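Local coordinates for protein putative alpha-L-fucosidase (Bacteroides thetaiotaomicron, PDB 3EYP) that probably hydrolyses alpha-L-fucosidic linkages as a lipoprotein glycosidase, at residues I23-F28 / V291-F296; R207-E212 / A252-S257; A213-D218 / Y282-G287. All blocks are in the same frame, centred on the assembly; numbering follows the deposited sequence. Where two conformers were deposited one is given.

In the fold
All three contacts lie in the alpha-L-fucosidase family part of the chain, which has a TIM-barrel-like sheet. Interaction 1 is its fully buried core: neighbouring parallel strands 22-26 and 291-295 joined by a backbone ladder, apolar packing and one polar pair at the C-terminal ends. Interaction 2 adds the next strand, 253-257, which hydrogen-bonds to 291-295, and lays a loop along it; acidic groups, a tryptophan and a glycerol replace much of the apolar packing. Interaction 3 continues that loop to the end of helix 275-283; it is smaller, mostly polar and nearer the surface at Glu215, though still largely buried. Thr254 joins the last two contacts, touching Met209, Gly214, Ala216 and Ser285.

Interaction 1 (I23-F28 / V291-F296); sequences IAFFHF and VLLLNF
Ile23, Ala24 and Phe25 run parallel to Leu293, Leu294 and Asn295 in one-to-one register, the short strand segments inclined at 31°. The ladder alternates its donors: Ile23 N gives to Leu292 O (2.7 Å), Leu294 N to Ile23 O, Phe25 N to Leu294 O and Phe296 N to Phe25 O. On the face bearing Ile23, Phe25, Leu293 and Asn295, Leu293 wedges between two neighbours. Its CD2 lies over the Phe25 ring in a CH-pi contact, 3.7 Å from the centroid, while CD1 meets Ile23 CG2 at 3.6 Å. The opposite face of that ring is covered over its centre by CE1 of His27. With chi1 of 177°, CG of Asn295 lies opposite the backbone N and carries the amide along the strand to His27. The imidazole stands almost perpendicular to this amide, 86° between planes, and ND1 donates to Asn295 OD1 (2.8 Å) from above the carbonyl plane; His27 N adds a weak bond to the same OD1. Asn295 ND2 is taken by Trp262 O and Ser257 OG, which fixes the amide's rotation. On the other face, turned to helix 56-65, Phe296 O lies in plane at the edge of the Phe26 ring, 3.2 Å from CD1. The contact joins the first and last strands, in chain order, of the parallel sheet. Its apolar interior gives way to polar groups at the C-terminal strand ends, where TIM barrels place their active sites; Asn295 fixes ND1, while NE2 bonds a glycerol, probably from the crystallisation liquor, consistent with a pocket there.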
# COMPACT_ATOMS: atom_id res chain seq x y z
N ILE A 23 1.78 -4.90 -0.60
CA ILE A 23 3.15 -4.91 -1.20
C ILE A 23 4.16 -5.33 -0.13
O ILE A 23 4.02 -4.92 1.03
CB ILE A 23 3.55 -3.53 -1.77
CG1 ILE A 23 2.50 -2.99 -2.70
CG2 ILE A 23 4.88 -3.61 -2.47
CD1 ILE A 23 2.74 -1.51 -3.19
N ALA A 24 5.12 -6.21 -0.44
CA ALA A 24 6.19 -6.44 0.56
C ALA A 24 7.37 -5.48 0.46
O ALA A 24 7.74 -5.06 -0.59
CB ALA A 24 6.68 -7.89 0.52
N PHE A 25 7.91 -5.11 1.63
CA PHE A 25 9.16 -4.36 1.71
C PHE A 25 10.18 -5.38 2.21
O PHE A 25 9.84 -6.26 2.96
CB PHE A 25 9.08 -3.28 2.81
CG PHE A 25 9.43 -1.89 2.37
CD1 PHE A 25 10.25 -1.64 1.27
CD2 PHE A 25 8.95 -0.80 3.12
CE1 PHE A 25 10.56 -0.39 0.94
CE2 PHE A 25 9.27 0.48 2.78
CZ PHE A 25 10.05 0.70 1.69
N PHE A 26 11.39 -5.29 1.72
CA PHE A 26 12.51 -6.14 2.13
C PHE A 26 13.67 -5.24 2.44
O PHE A 26 14.40 -4.81 1.53
CB PHE A 26 12.93 -7.14 1.06
CG PHE A 26 11.93 -8.24 0.80
CD1 PHE A 26 11.45 -9.00 1.81
CD2 PHE A 26 11.50 -8.51 -0.50
CE1 PHE A 26 10.54 -9.98 1.58
CE2 PHE A 26 10.59 -9.51 -0.73
CZ PHE A 26 10.09 -10.22 0.29
N HIS A 27 13.81 -4.91 3.72
CA HIS A 27 14.91 -4.10 4.21
C HIS A 27 16.08 -5.03 4.58
O HIS A 27 16.02 -5.78 5.55
CB HIS A 27 14.54 -3.27 5.44
CG HIS A 27 13.88 -1.97 5.11
ND1 HIS A 27 12.61 -1.92 4.57
CD2 HIS A 27 14.31 -0.68 5.20
CE1 HIS A 27 12.29 -0.65 4.35
NE2 HIS A 27 13.30 0.12 4.73
N PHE A 28 17.09 -4.96 3.74
CA PHE A 28 18.27 -5.84 3.79
C PHE A 28 19.48 -5.11 3.23
O PHE A 28 19.41 -4.37 2.21
CB PHE A 28 17.96 -7.10 3.00
CG PHE A 28 19.07 -8.14 2.97
CD1 PHE A 28 19.44 -8.84 4.14
CD2 PHE A 28 19.59 -8.54 1.74
CE1 PHE A 28 20.37 -9.84 4.10
CE2 PHE A 28 20.57 -9.56 1.67
CZ PHE A 28 20.97 -10.21 2.82
N VAL A 291 -3.07 1.35 0.54
CA VAL A 291 -2.40 0.10 0.17
C VAL A 291 -1.37 -0.15 1.28
O VAL A 291 -0.75 0.80 1.83
CB VAL A 291 -1.69 0.19 -1.24
CG1 VAL A 291 -0.63 -0.99 -1.47
CG2 VAL A 291 -2.69 0.26 -2.42
N LEU A 292 -1.22 -1.41 1.65
CA LEU A 292 -0.32 -1.81 2.75
C LEU A 292 1.02 -2.35 2.26
O LEU A 292 1.09 -3.28 1.48
CB LEU A 292 -1.01 -2.83 3.64
CG LEU A 292 -0.22 -3.51 4.79
CD1 LEU A 292 0.39 -2.44 5.74
CD2 LEU A 292 -1.09 -4.57 5.58
N LEU A 293 2.07 -1.64 2.64
CA LEU A 293 3.47 -1.97 2.34
C LEU A 293 4.06 -2.46 3.65
O LEU A 293 4.27 -1.71 4.60
CB LEU A 293 4.23 -0.75 1.77
CG LEU A 293 5.74 -0.90 1.54
CD1 LEU A 293 6.04 -2.09 0.58
CD2 LEU A 293 6.37 0.44 0.96
N LEU A 294 4.21 -3.76 3.73
CA LEU A 294 4.64 -4.45 4.92
C LEU A 294 6.02 -5.00 4.76
O LEU A 294 6.29 -5.80 3.86
CB LEU A 294 3.70 -5.64 5.23
CG LEU A 294 3.85 -6.44 6.51
CD1 LEU A 294 3.70 -5.56 7.78
CD2 LEU A 294 2.78 -7.61 6.52
N ASN A 295 6.86 -4.60 5.70
CA ASN A 295 8.30 -4.99 5.74
C ASN A 295 8.60 -6.28 6.48
O ASN A 295 8.25 -6.46 7.66
CB ASN A 295 9.14 -3.84 6.31
CG ASN A 295 10.60 -4.21 6.43
OD1 ASN A 295 11.32 -4.25 5.44
ND2 ASN A 295 11.03 -4.44 7.66
N PHE A 296 9.26 -7.18 5.73
CA PHE A 296 9.88 -8.42 6.24
C PHE A 296 11.40 -8.27 6.08
O PHE A 296 11.89 -8.28 4.94
CB PHE A 296 9.48 -9.63 5.37
CG PHE A 296 7.99 -9.88 5.26
CD1 PHE A 296 7.39 -10.86 6.01
CD2 PHE A 296 7.21 -9.11 4.42
CE1 PHE A 296 6.04 -11.12 5.92
CE2 PHE A 296 5.84 -9.34 4.33
CZ PHE A 296 5.25 -10.36 5.09

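Interaction 2 (R207-E212 / A252-S257); sequences RWMGNE and AETDVS. With GOL (glycerol), chain C.
Arg207 O receives the N-H of Glu253 at 2.8 Å, almost straight at 173°, in a single backbone bridge that joins the 207-212 loop to segment 252-257. Ala252 CB packs on one face of the Arg207 guanidinium, whose nitrogens are held by the carbonyls of Ile250, Leu239 and Trp221. Met209, bent at chi2 and chi3 (63° and 75°), curls its chain across Thr254: CG sits 3.3 Å from Glu253 O, and CE touches Thr254 CG2 at 3.6 Å. Trp208 brings its indole edge to Asp255, NE1 giving a weak bond to OD1 (3.0 Å). Glycerol C3 covers one face of the same indole, and the backbone N of Gly210 lies over the other. Glycerol O3 lies 3.0 Å from Glu212 OE2 and 2.9 Å from Asp255 OD2. Asp166 and Glu232 also bind this molecule. Farther along, one water accepts from Ser257 N and donates to Glu212 O. Carboxylates around an indole form an acidic pocket that can hold a polyol, consistent with a sugar site although the glycerol probably came from crystallisation.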
# COMPACT_ATOMS: atom_id res chain seq x y z
N ARG A 207 1.67 8.84 -2.29
CA ARG A 207 2.25 9.60 -1.19
C ARG A 207 2.43 8.81 0.08
O ARG A 207 1.78 7.78 0.31
CB ARG A 207 1.32 10.80 -0.86
CG ARG A 207 -0.08 10.41 -0.28
CD ARG A 207 -0.96 11.67 0.09
NE ARG A 207 -2.01 11.37 1.06
CZ ARG A 207 -3.30 11.22 0.78
NH1 ARG A 207 -3.72 11.22 -0.48
NH2 ARG A 207 -4.18 10.95 1.74
N TRP A 208 3.23 9.39 0.96
CA TRP A 208 3.26 8.99 2.37
C TRP A 208 2.02 9.47 3.15
O TRP A 208 1.35 10.42 2.79
CB TRP A 208 4.52 9.48 3.06
CG TRP A 208 4.78 8.83 4.36
CD1 TRP A 208 4.65 7.50 4.66
CD2 TRP A 208 5.29 9.46 5.54
NE1 TRP A 208 5.02 7.29 5.98
CE2 TRP A 208 5.43 8.47 6.52
CE3 TRP A 208 5.64 10.78 5.85
CZ2 TRP A 208 5.92 8.77 7.81
CZ3 TRP A 208 6.13 11.07 7.10
CH2 TRP A 208 6.27 10.08 8.06
N MET A 209 1.76 8.81 4.27
CA MET A 209 0.57 9.12 5.04
C MET A 209 0.86 9.55 6.46
O MET A 209 0.02 9.49 7.31
CB MET A 209 -0.43 7.97 5.05
CG MET A 209 0.19 6.64 4.92
SD MET A 209 1.30 6.13 6.22
CE MET A 209 0.12 5.74 7.49
N GLY A 210 2.10 9.91 6.69
CA GLY A 210 2.55 10.59 7.88
C GLY A 210 2.92 9.83 9.14
O GLY A 210 3.35 10.45 10.11
N ASN A 211 2.71 8.53 9.18
CA ASN A 211 3.23 7.65 10.26
C ASN A 211 3.70 6.28 9.78
O ASN A 211 3.48 5.90 8.63
CB ASN A 211 2.25 7.49 11.42
CG ASN A 211 1.02 6.68 11.05
OD1 ASN A 211 1.12 5.47 10.90
ND2 ASN A 211 -0.16 7.35 10.86
N GLU A 212 4.41 5.55 10.65
CA GLU A 212 4.92 4.23 10.27
C GLU A 212 4.28 3.23 11.16
O GLU A 212 4.90 2.21 11.51
CB GLU A 212 6.45 4.13 10.38
CG GLU A 212 7.17 5.03 9.41
CD GLU A 212 8.70 5.11 9.61
OE1 GLU A 212 9.28 4.50 10.55
OE2 GLU A 212 9.30 5.81 8.78
N ALA A 252 -2.58 7.68 -0.81
CA ALA A 252 -1.70 7.26 0.30
C ALA A 252 -1.25 5.81 0.20
O ALA A 252 -2.05 4.86 0.04
CB ALA A 252 -2.37 7.50 1.67
N GLU A 253 0.05 5.64 0.43
CA GLU A 253 0.64 4.30 0.65
C GLU A 253 1.13 4.14 2.11
O GLU A 253 1.87 4.94 2.61
CB GLU A 253 1.79 4.08 -0.33
CG GLU A 253 2.24 2.59 -0.45
CD GLU A 253 3.52 2.48 -1.26
OE1 GLU A 253 3.48 2.11 -2.44
OE2 GLU A 253 4.57 2.82 -0.73
N THR A 254 0.61 3.13 2.80
CA THR A 254 0.82 2.96 4.22
C THR A 254 1.91 1.93 4.47
O THR A 254 1.73 0.75 4.19
CB THR A 254 -0.49 2.49 4.94
OG1 THR A 254 -1.53 3.46 4.67
CG2 THR A 254 -0.30 2.36 6.43
N ASP A 255 3.00 2.40 5.03
CA ASP A 255 4.20 1.53 5.27
C ASP A 255 4.42 1.21 6.72
O ASP A 255 4.27 2.06 7.56
CB ASP A 255 5.46 2.11 4.66
CG ASP A 255 5.95 3.37 5.33
OD1 ASP A 255 5.13 4.29 5.63
OD2 ASP A 255 7.19 3.47 5.50
N VAL A 256 4.77 -0.05 6.99
CA VAL A 256 4.99 -0.48 8.35
C VAL A 256 5.83 -1.76 8.37
O VAL A 256 5.85 -2.54 7.41
CB VAL A 256 3.61 -0.68 9.10
CG1 VAL A 256 2.80 -1.78 8.41
CG2 VAL A 256 3.77 -0.98 10.54
N SER A 257 6.60 -1.89 9.40
CA SER A 257 7.33 -3.11 9.63
C SER A 257 6.54 -4.16 10.43
O SER A 257 5.77 -3.90 11.35
CB SER A 257 8.67 -2.82 10.33
OG SER A 257 9.53 -3.95 10.26
C1 GOL C . 8.98 8.99 3.79
O1 GOL C . 9.51 10.30 3.91
C2 GOL C . 8.97 8.29 5.14
O2 GOL C . 10.28 7.98 5.56
C3 GOL C . 8.15 7.02 5.04
O3 GOL C . 8.63 5.98 5.88
O HOH W 1 2.26 3.52 8.37
O HOH W 2 6.78 0.18 11.45

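Interaction 3 (A213-D218 / Y282-G287); sequences AGEAGD and YCTSVG
Thr284 meets the 213-218 loop with two polar atoms, one donor and one acceptor. Its OG1, 2.8 Å from Gly214 O and tilted 24° from that carbonyl's plane, can donate to it but is also hydrogen-bonded to Asp280 O and Ile281 O in the last helical turn, so its one proton is shared among three carbonyls. The backbone O of Thr284 accepts the N-H of Ala216 at 2.9 Å, with an angle of 148° at the hydrogen, and Ala216 CB rests 3.4 Å from that same Thr284 O. The bonds span Gly214 to Ala216 and so fasten the loop on both sides of Glu215. Thr284 is the first residue to leave helix 275-283, and chi1 of 64° sets OG1 between its own N and carbonyl carbon, within reach of both the loop and the last turn. With an alanine here, Gly214 O would probably be left without its hydroxyl donor and the loop with a single bond to the helix end. Other polar atoms nearby are also paired. Tyr282 O takes both Gly287 N (3.0 Å) and Ser285 N (3.2 Å), while Ser285 OG bonds to Ile281 O. On the loop side, Glu215 O accepts from the side-chain amides of Asn211 and Asn240, and Ala216 O from Arg288 NH1. Nearby, Asp218 forms a salt bridge to Lys416 of the C-terminal F5/8 type C region. Little apolar surface is shared, and Gly214 brings only backbone; the loop is therefore held to the helix terminus chiefly by directional hydrogen bonds, which fix its course beside Thr254 of the barrel.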
# COMPACT_ATOMS: atom_id res chain seq x y z
N ALA A 213 3.06 3.56 11.57
CA ALA A 213 2.34 2.71 12.51
C ALA A 213 1.29 1.84 11.85
O ALA A 213 0.70 0.94 12.47
CB ALA A 213 1.73 3.52 13.63
N GLY A 214 1.09 2.13 10.56
CA GLY A 214 0.18 1.39 9.70
C GLY A 214 -1.25 1.89 9.75
O GLY A 214 -2.21 1.14 9.51
N GLU A 215 -1.38 3.16 10.12
CA GLU A 215 -2.68 3.80 10.32
C GLU A 215 -2.90 4.97 9.38
O GLU A 215 -2.49 6.09 9.65
CB GLU A 215 -2.79 4.32 11.76
CG GLU A 215 -2.71 3.28 12.88
CD GLU A 215 -2.72 3.96 14.24
OE1 GLU A 215 -3.31 5.05 14.31
OE2 GLU A 215 -2.14 3.42 15.20
N ALA A 216 -3.56 4.71 8.27
CA ALA A 216 -4.04 5.79 7.42
C ALA A 216 -5.25 6.48 8.14
O ALA A 216 -5.86 5.91 9.06
CB ALA A 216 -4.42 5.23 6.07
N GLY A 217 -5.60 7.69 7.71
CA GLY A 217 -6.66 8.44 8.34
C GLY A 217 -8.06 7.91 8.09
O GLY A 217 -8.31 7.08 7.18
N ASP A 218 -8.98 8.43 8.90
CA ASP A 218 -10.42 8.21 8.64
C ASP A 218 -11.04 9.61 8.69
O ASP A 218 -11.15 10.21 9.76
CB ASP A 218 -10.99 7.24 9.65
CG ASP A 218 -12.44 6.97 9.46
OD1 ASP A 218 -12.99 6.15 10.23
OD2 ASP A 218 -13.06 7.59 8.59
N TYR A 282 -4.18 -3.98 8.51
CA TYR A 282 -4.81 -4.24 7.22
C TYR A 282 -6.08 -3.34 7.11
O TYR A 282 -6.36 -2.69 6.09
CB TYR A 282 -5.19 -5.73 7.08
CG TYR A 282 -5.86 -6.08 5.75
CD1 TYR A 282 -5.10 -6.39 4.61
CD2 TYR A 282 -7.25 -6.06 5.62
CE1 TYR A 282 -5.72 -6.66 3.39
CE2 TYR A 282 -7.88 -6.34 4.42
CZ TYR A 282 -7.12 -6.64 3.31
OH TYR A 282 -7.73 -6.96 2.14
N CYS A 283 -6.84 -3.31 8.20
CA CYS A 283 -8.14 -2.60 8.17
C CYS A 283 -7.98 -1.09 8.14
O CYS A 283 -8.82 -0.34 7.60
CB CYS A 283 -9.03 -3.05 9.34
SG CYS A 283 -9.74 -4.72 9.10
N THR A 284 -6.87 -0.64 8.66
CA THR A 284 -6.53 0.79 8.69
C THR A 284 -5.59 1.22 7.61
O THR A 284 -5.09 2.32 7.64
CB THR A 284 -6.00 1.26 10.10
OG1 THR A 284 -4.77 0.57 10.39
CG2 THR A 284 -7.02 0.95 11.16
N SER A 285 -5.47 0.37 6.60
CA SER A 285 -4.72 0.68 5.37
C SER A 285 -5.50 0.28 4.14
O SER A 285 -6.14 1.09 3.49
CB SER A 285 -3.32 -0.03 5.35
OG SER A 285 -3.44 -1.44 5.57
N VAL A 286 -5.45 -1.00 3.85
CA VAL A 286 -6.25 -1.51 2.78
C VAL A 286 -7.76 -1.13 3.00
O VAL A 286 -8.47 -0.79 2.06
CB VAL A 286 -6.05 -3.07 2.53
CG1 VAL A 286 -7.03 -3.57 1.46
CG2 VAL A 286 -4.56 -3.44 2.17
N GLY A 287 -8.21 -1.15 4.25
CA GLY A 287 -9.61 -0.85 4.55
C GLY A 287 -9.90 0.63 4.81
O GLY A 287 -10.93 0.97 5.33